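Local coordinates for FdhC (Acinetobacter nosocomialis, PDB 5KTC), which catalyses N-acylation of a dTDP-linked 3-amino-3,6-dideoxygalactose, using 3-hydroxybutanoyl-coenzyme A as acyl donor, and belongs to the GNAT superfamily, at residues A107-A112 with H140-K145; A148-E153 with I158-P163. All coordinates share one frame; numbering follows the deposited sequence.

Contact 1 of 2, residues A107-A112 with H140-K145; sequences AAVESA and HSFHLK. With COA (coenzyme A), chain D.
On the helical turn that brings Ala108 to the Phe142 ring, Ala107 O is gripped twice by Ser111, whose OG (2.8 Å) and backbone N approach from opposite faces of the carbonyl plane. The hydroxyl also bonds to Trp97 NE1, and the Trp97 ring in turn meets Phe142 edge-to-face. Within the GNAT fold the two helices are well separated: the axes of 107-112 and 140-145 come no closer than 12.0 Å, at 52°, and coenzyme A lies between them. Phe142 alone spans the groove, with CG anti to the backbone N (chi1 180°) and the ring sent across toward the other helix. Ala112 CB meets the ring edge, 3.8 Å from Phe142 CE1, while CZ lies 3.6 Å from Ala108 O. On the coenzyme side, Phe142 CD2 approaches N7A of the adenine obliquely at 3.5 Å. Ala108 CB packs closely on the pyrophosphate, 3.2 Å from O6A. Lys145 lays its aliphatic chain over one face of the adenine, bending only at the last torsion, with CE 3.6 Å from C6A. Val109 CG2 lies over the opposite face, 3.5 Å from C4A, and the base is sandwiched between Val109 and Lys145.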
loop_
_atom_site.group_PDB
_atom_site.type_symbol
_atom_site.label_atom_id
_atom_site.label_comp_id
_atom_site.label_asym_id
_atom_site.label_seq_id
_atom_site.Cartn_x
_atom_site.Cartn_y
_atom_site.Cartn_z
ATOM N N ALA A 107 8.438 -6.612 -4.302
ATOM C CA ALA A 107 7.534 -5.440 -4.376
ATOM C C ALA A 107 6.595 -5.302 -3.176
ATOM O O ALA A 107 6.242 -4.180 -2.763
ATOM C CB ALA A 107 6.693 -5.533 -5.641
ATOM N N ALA A 108 6.118 -6.445 -2.684
ATOM C CA ALA A 108 5.150 -6.436 -1.550
ATOM C C ALA A 108 5.796 -5.782 -0.329
ATOM O O ALA A 108 5.228 -4.886 0.311
ATOM C CB ALA A 108 4.628 -7.846 -1.247
ATOM N N VAL A 109 7.026 -6.189 -0.037
ATOM C CA VAL A 109 7.774 -5.593 1.090
ATOM C C VAL A 109 8.045 -4.118 0.843
ATOM O O VAL A 109 7.851 -3.266 1.742
ATOM C CB VAL A 109 9.114 -6.334 1.375
ATOM C CG1 VAL A 109 9.829 -5.713 2.530
ATOM C CG2 VAL A 109 8.885 -7.799 1.605
ATOM N N GLU A 110 8.519 -3.784 -0.347
ATOM C CA GLU A 110 8.893 -2.394 -0.592
ATOM C C GLU A 110 7.675 -1.426 -0.506
ATOM O O GLU A 110 7.730 -0.333 0.066
ATOM C CB GLU A 110 9.498 -2.271 -2.010
ATOM C CG GLU A 110 10.842 -3.004 -2.167
ATOM C CD GLU A 110 11.501 -2.834 -3.518
ATOM O OE1 GLU A 110 11.128 -1.976 -4.329
ATOM O OE2 GLU A 110 12.480 -3.539 -3.724
ATOM N N SER A 111 6.602 -1.871 -1.139
ATOM C CA SER A 111 5.355 -1.041 -1.212
ATOM C C SER A 111 4.740 -0.870 0.170
ATOM O O SER A 111 4.364 0.259 0.543
ATOM C CB SER A 111 4.376 -1.604 -2.237
ATOM O OG SER A 111 3.940 -2.900 -1.966
ATOM N N ALA A 112 4.732 -1.932 0.989
ATOM C CA ALA A 112 4.242 -1.785 2.350
ATOM C C ALA A 112 5.084 -0.724 3.150
ATOM O O ALA A 112 4.546 0.194 3.825
ATOM C CB ALA A 112 4.196 -3.158 3.089
ATOM N N HIS A 140 -2.144 -12.356 5.976
ATOM C CA HIS A 140 -2.059 -12.361 7.437
ATOM C C HIS A 140 -0.622 -12.542 7.845
ATOM O O HIS A 140 -0.081 -11.781 8.654
ATOM C CB HIS A 140 -2.969 -13.431 8.065
ATOM C CG HIS A 140 -4.424 -13.240 7.740
ATOM N ND1 HIS A 140 -5.169 -12.233 8.298
ATOM C CD2 HIS A 140 -5.256 -13.896 6.914
ATOM C CE1 HIS A 140 -6.412 -12.279 7.844
ATOM N NE2 HIS A 140 -6.477 -13.252 6.960
ATOM N N SER A 141 0.023 -13.538 7.256
ATOM C CA SER A 141 1.345 -13.910 7.658
ATOM C C SER A 141 2.363 -12.774 7.379
ATOM O O SER A 141 3.249 -12.444 8.203
ATOM C CB SER A 141 1.681 -15.240 6.964
ATOM O OG SER A 141 3.009 -15.547 7.209
ATOM N N PHE A 142 2.184 -12.119 6.237
ATOM C CA PHE A 142 2.976 -10.966 5.897
ATOM C C PHE A 142 2.918 -9.870 6.939
ATOM O O PHE A 142 3.930 -9.359 7.347
ATOM C CB PHE A 142 2.482 -10.356 4.542
ATOM C CG PHE A 142 3.249 -9.150 4.102
ATOM C CD1 PHE A 142 2.925 -7.869 4.555
ATOM C CD2 PHE A 142 4.317 -9.284 3.197
ATOM C CE1 PHE A 142 3.662 -6.764 4.135
ATOM C CE2 PHE A 142 5.038 -8.193 2.787
ATOM C CZ PHE A 142 4.720 -6.923 3.251
ATOM N N HIS A 143 1.710 -9.426 7.225
ATOM C CA HIS A 143 1.487 -8.340 8.201
ATOM C C HIS A 143 1.969 -8.691 9.616
ATOM O O HIS A 143 2.661 -7.877 10.253
ATOM C CB HIS A 143 0.018 -7.895 8.251
ATOM C CG HIS A 143 -0.451 -7.240 6.985
ATOM N ND1 HIS A 143 0.157 -6.124 6.466
ATOM C CD2 HIS A 143 -1.448 -7.557 6.131
ATOM C CE1 HIS A 143 -0.476 -5.754 5.367
ATOM N NE2 HIS A 143 -1.454 -6.611 5.137
ATOM N N LEU A 144 1.706 -9.913 10.059
ATOM C CA LEU A 144 2.236 -10.353 11.394
ATOM C C LEU A 144 3.734 -10.338 11.396
ATOM O O LEU A 144 4.347 -9.828 12.310
ATOM C CB LEU A 144 1.729 -11.739 11.804
ATOM C CG LEU A 144 0.234 -11.749 12.074
ATOM C CD1 LEU A 144 -0.517 -13.101 11.961
ATOM C CD2 LEU A 144 -0.071 -11.059 13.391
ATOM N N LYS A 145 4.343 -10.840 10.352
ATOM C CA LYS A 145 5.780 -10.806 10.258
ATOM C C LYS A 145 6.348 -9.392 10.348
ATOM O O LYS A 145 7.341 -9.146 11.026
ATOM C CB LYS A 145 6.281 -11.475 8.976
ATOM C CG LYS A 145 7.822 -11.640 8.865
ATOM C CD LYS A 145 8.171 -12.622 7.728
ATOM C CE LYS A 145 9.673 -12.755 7.425
ATOM N NZ LYS A 145 10.483 -13.086 8.642
HETATM N N1A COA D . 10.877 -9.911 5.310
HETATM C C2A COA D . 11.553 -10.442 4.265
HETATM N N3A COA D . 10.942 -10.967 3.200
HETATM C C4A COA D . 9.622 -10.883 3.123
HETATM C C5A COA D . 8.822 -10.272 4.214
HETATM C C6A COA D . 9.546 -9.776 5.359
HETATM N N6A COA D . 8.919 -9.221 6.393
HETATM N N7A COA D . 7.547 -10.336 3.854
HETATM C C8A COA D . 7.510 -10.946 2.651
HETATM N N9A COA D . 8.757 -11.279 2.225
HETATM C C1B COA D . 9.122 -11.930 0.948
HETATM C C2B COA D . 8.161 -13.094 0.674
HETATM O O2B COA D . 8.570 -14.323 1.296
HETATM C C3B COA D . 8.135 -13.132 -0.815
HETATM O O3B COA D . 9.344 -13.765 -1.247
HETATM P P3B COA D . 9.304 -15.250 -1.862
HETATM O O7A COA D . 9.294 -14.950 -3.366
HETATM O O8A COA D . 10.637 -15.632 -1.284
HETATM O O9A COA D . 8.070 -15.935 -1.331
HETATM C C4B COA D . 8.209 -11.671 -1.199
HETATM O O4B COA D . 8.924 -11.014 -0.139
HETATM C C5B COA D . 6.859 -11.064 -1.521
HETATM O O5B COA D . 5.989 -11.201 -0.418
HETATM P P1A COA D . 4.631 -11.992 -0.582
HETATM O O1A COA D . 4.039 -12.180 0.798
HETATM O O2A COA D . 4.671 -13.110 -1.588
HETATM O O3A COA D . 3.583 -10.930 -1.211
HETATM P P2A COA D . 2.901 -10.830 -2.607
HETATM O O4A COA D . 3.864 -10.625 -3.745
HETATM O O5A COA D . 1.876 -11.931 -2.814
HETATM O O6A COA D . 2.107 -9.450 -2.488
HETATM C CBP COA D . -0.236 -8.820 -2.251
HETATM C CCP COA D . 1.024 -9.377 -1.566
HETATM C CDP COA D . -1.334 -8.830 -1.218
HETATM C CEP COA D . 0.006 -7.394 -2.736
HETATM C CAP COA D . -0.590 -9.722 -3.458
HETATM O OAP COA D . -0.514 -11.100 -2.965
HETATM C C9P COA D . -1.891 -9.416 -4.084
HETATM O O9P COA D . -2.113 -8.518 -4.925
HETATM N N8P COA D . -2.893 -10.209 -3.651
HETATM C C7P COA D . -4.209 -10.032 -4.139
HETATM C C6P COA D . -4.930 -8.789 -3.682
HETATM C C5P COA D . -5.115 -8.833 -2.187
HETATM O O5P COA D . -5.605 -9.853 -1.670
HETATM N N4P COA D . -4.703 -7.780 -1.510
HETATM C C3P COA D . -4.700 -7.751 -0.044
HETATM C C2P COA D . -6.108 -7.525 0.543
HETATM S S1P COA D . -6.040 -7.780 2.355
#

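Contact 2 of 2, residues A148-E153 with I158-P163; sequences AQKISE and IYYIFP
Two branches of Ile161 reach different residues of strand 149-153 because its chi1 of 78° places CG1 between the backbone N and the carbonyl carbon and leaves CG2 anti to that carbon. CD1, at the end of the first branch, lies 3.6 Å from Gln149 CB, the two side chains running side by side. CG2 meets Ile151 CD1 at 3.4 Å, tight for two methyls, with the chains crossing at about a right angle. On the other face, the extended Lys150 chain passes Ile158, its CG 3.7 Å from Ile158 CG2. Ala148 CB packs against Tyr160 and Phe162. Back on the face of Gln149 and Ile161, the edge of the Tyr159 ring rests near Glu153, with CD2 3.4 Å from Glu153 CA, and its hydroxyl bonds to Asp154 and Asn157. Among the backbone bonds, Gln149 N donates to Ile161 O (2.8 Å). Farther along, Tyr159 O receives Ile151 N at 3.0 Å and, weakly, Ser152 N, whereas Tyr159 N donates to Ser152 O. Two residues thus face one, the definition of a classic beta bulge, here set in the antiparallel hairpin whose strand 149-153 ends the mixed GNAT sheet.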
loop_
_atom_site.group_PDB
_atom_site.type_symbol
_atom_site.label_atom_id
_atom_site.label_comp_id
_atom_site.label_asym_id
_atom_site.label_seq_id
_atom_site.Cartn_x
_atom_site.Cartn_y
_atom_site.Cartn_z
ATOM N N ALA A 148 2.474 -6.007 12.555
ATOM C CA ALA A 148 1.085 -5.616 12.767
ATOM C C ALA A 148 0.521 -6.376 13.977
ATOM O O ALA A 148 0.932 -7.478 14.260
ATOM C CB ALA A 148 0.232 -5.916 11.556
ATOM N N GLN A 149 -0.333 -5.725 14.719
ATOM C CA GLN A 149 -0.953 -6.370 15.846
ATOM C C GLN A 149 -2.406 -6.686 15.459
ATOM O O GLN A 149 -3.234 -5.848 15.116
ATOM C CB GLN A 149 -0.804 -5.524 17.109
ATOM C CG GLN A 149 -1.097 -6.284 18.417
ATOM C CD GLN A 149 -1.487 -5.385 19.634
ATOM O OE1 GLN A 149 -2.132 -5.868 20.606
ATOM N NE2 GLN A 149 -1.139 -4.085 19.576
ATOM N N LYS A 150 -2.682 -7.970 15.547
ATOM C CA LYS A 150 -3.985 -8.535 15.404
ATOM C C LYS A 150 -4.752 -7.995 16.582
ATOM O O LYS A 150 -4.439 -8.364 17.721
ATOM C CB LYS A 150 -3.756 -10.080 15.442
ATOM C CG LYS A 150 -4.924 -10.977 15.085
ATOM C CD LYS A 150 -4.491 -12.364 14.547
ATOM C CE LYS A 150 -5.763 -13.239 14.420
ATOM N NZ LYS A 150 -5.693 -14.683 14.014
ATOM N N ILE A 151 -5.613 -7.008 16.352
ATOM C CA ILE A 151 -6.512 -6.528 17.368
ATOM C C ILE A 151 -7.631 -7.584 17.551
ATOM O O ILE A 151 -7.866 -8.057 18.678
ATOM C CB ILE A 151 -7.392 -5.331 16.977
ATOM C CG1 ILE A 151 -6.720 -4.003 16.934
ATOM C CG2 ILE A 151 -8.544 -5.139 17.974
ATOM C CD1 ILE A 151 -7.562 -3.100 15.994
ATOM N N SER A 152 -8.352 -7.881 16.446
ATOM C CA SER A 152 -9.760 -8.430 16.504
ATOM C C SER A 152 -10.314 -8.879 15.153
ATOM O O SER A 152 -9.515 -9.186 14.298
ATOM C CB SER A 152 -10.761 -7.388 16.974
ATOM O OG SER A 152 -11.104 -6.579 15.900
ATOM N N GLU A 153 -11.659 -8.823 14.953
ATOM C CA GLU A 153 -12.325 -9.612 13.868
ATOM C C GLU A 153 -13.863 -9.518 13.722
ATOM O O GLU A 153 -14.568 -8.851 14.500
ATOM C CB GLU A 153 -11.950 -11.049 14.003
ATOM C CG GLU A 153 -12.873 -11.786 14.930
ATOM C CD GLU A 153 -12.180 -12.959 15.422
ATOM O OE1 GLU A 153 -12.070 -13.972 14.720
ATOM O OE2 GLU A 153 -11.646 -12.781 16.498
ATOM N N ILE A 158 -9.944 -10.199 9.704
ATOM C CA ILE A 158 -9.139 -9.880 10.832
ATOM C C ILE A 158 -8.717 -8.416 10.697
ATOM O O ILE A 158 -8.396 -7.945 9.599
ATOM C CB ILE A 158 -8.009 -10.838 11.002
ATOM C CG1 ILE A 158 -8.592 -12.237 11.265
ATOM C CG2 ILE A 158 -7.103 -10.406 12.193
ATOM C CD1 ILE A 158 -7.563 -13.315 11.081
ATOM N N TYR A 159 -8.816 -7.682 11.833
ATOM C CA TYR A 159 -8.553 -6.241 11.900
ATOM C C TYR A 159 -7.217 -6.047 12.589
ATOM O O TYR A 159 -6.925 -6.696 13.627
ATOM C CB TYR A 159 -9.645 -5.539 12.693
ATOM C CG TYR A 159 -10.907 -5.614 11.979
ATOM C CD1 TYR A 159 -11.179 -4.726 10.973
ATOM C CD2 TYR A 159 -11.801 -6.674 12.209
ATOM C CE1 TYR A 159 -12.288 -4.837 10.212
ATOM C CE2 TYR A 159 -12.947 -6.781 11.469
ATOM C CZ TYR A 159 -13.204 -5.886 10.492
ATOM O OH TYR A 159 -14.317 -5.928 9.668
ATOM N N TYR A 160 -6.383 -5.185 12.002
ATOM C CA TYR A 160 -5.045 -4.971 12.502
ATOM C C TYR A 160 -4.801 -3.505 12.755
ATOM O O TYR A 160 -5.412 -2.657 12.124
ATOM C CB TYR A 160 -4.004 -5.441 11.459
ATOM C CG TYR A 160 -3.997 -6.919 11.203
ATOM C CD1 TYR A 160 -4.789 -7.489 10.213
ATOM C CD2 TYR A 160 -3.171 -7.746 11.941
ATOM C CE1 TYR A 160 -4.796 -8.870 10.031
ATOM C CE2 TYR A 160 -3.130 -9.102 11.712
ATOM C CZ TYR A 160 -3.954 -9.651 10.753
ATOM O OH TYR A 160 -3.893 -11.005 10.588
ATOM N N ILE A 161 -3.809 -3.246 13.594
ATOM C CA ILE A 161 -3.180 -1.942 13.646
ATOM C C ILE A 161 -1.645 -2.087 13.549
ATOM O O ILE A 161 -1.046 -3.101 13.905
ATOM C CB ILE A 161 -3.515 -1.046 14.859
ATOM C CG1 ILE A 161 -2.772 -1.459 16.068
ATOM C CG2 ILE A 161 -5.012 -0.985 15.146
ATOM C CD1 ILE A 161 -3.048 -2.841 16.498
ATOM N N PHE A 162 -1.020 -1.020 13.079
ATOM C CA PHE A 162 0.451 -1.021 12.892
ATOM C C PHE A 162 0.946 0.299 13.515
ATOM O O PHE A 162 0.505 1.356 13.143
ATOM C CB PHE A 162 0.809 -1.214 11.410
ATOM C CG PHE A 162 2.272 -1.449 11.184
ATOM C CD1 PHE A 162 3.156 -0.399 11.155
ATOM C CD2 PHE A 162 2.763 -2.738 11.049
ATOM C CE1 PHE A 162 4.515 -0.605 11.051
ATOM C CE2 PHE A 162 4.126 -2.939 10.941
ATOM C CZ PHE A 162 4.992 -1.870 10.923
ATOM N N PRO A 163 1.716 0.226 14.588
ATOM C CA PRO A 163 2.066 1.464 15.288
ATOM C C PRO A 163 3.285 2.142 14.656
ATOM O O PRO A 163 4.156 1.441 14.120
ATOM C CB PRO A 163 2.436 0.965 16.700
ATOM C CG PRO A 163 2.979 -0.353 16.457
ATOM C CD PRO A 163 2.160 -0.949 15.313
#

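The two contacts follow each other along the chain, their centres about 14 Å apart, and helix 137-146 serves both: residues 140-145 turn Phe142 toward coenzyme A and other side chains toward the hairpin. His140 ND1 probably hydrogen-bonds to Tyr160 OH at 2.9 Å, while His140 CE1 packs 3.6 Å from Ile158 CD1. Where the helix passes into contact 2, His143 O probably accepts Ala148 N at 3.0 Å. The same His143 uses its NE2 to bond to O2 of the bound sugar-nucleotide product. Contact 1 lines the coenzyme pocket through Ala108, Val109, Phe142 and Lys145; contact 2 lies farther off, the Tyr160 side chain about 7 Å from the sugar-nucleotide and about 8 Å from coenzyme A.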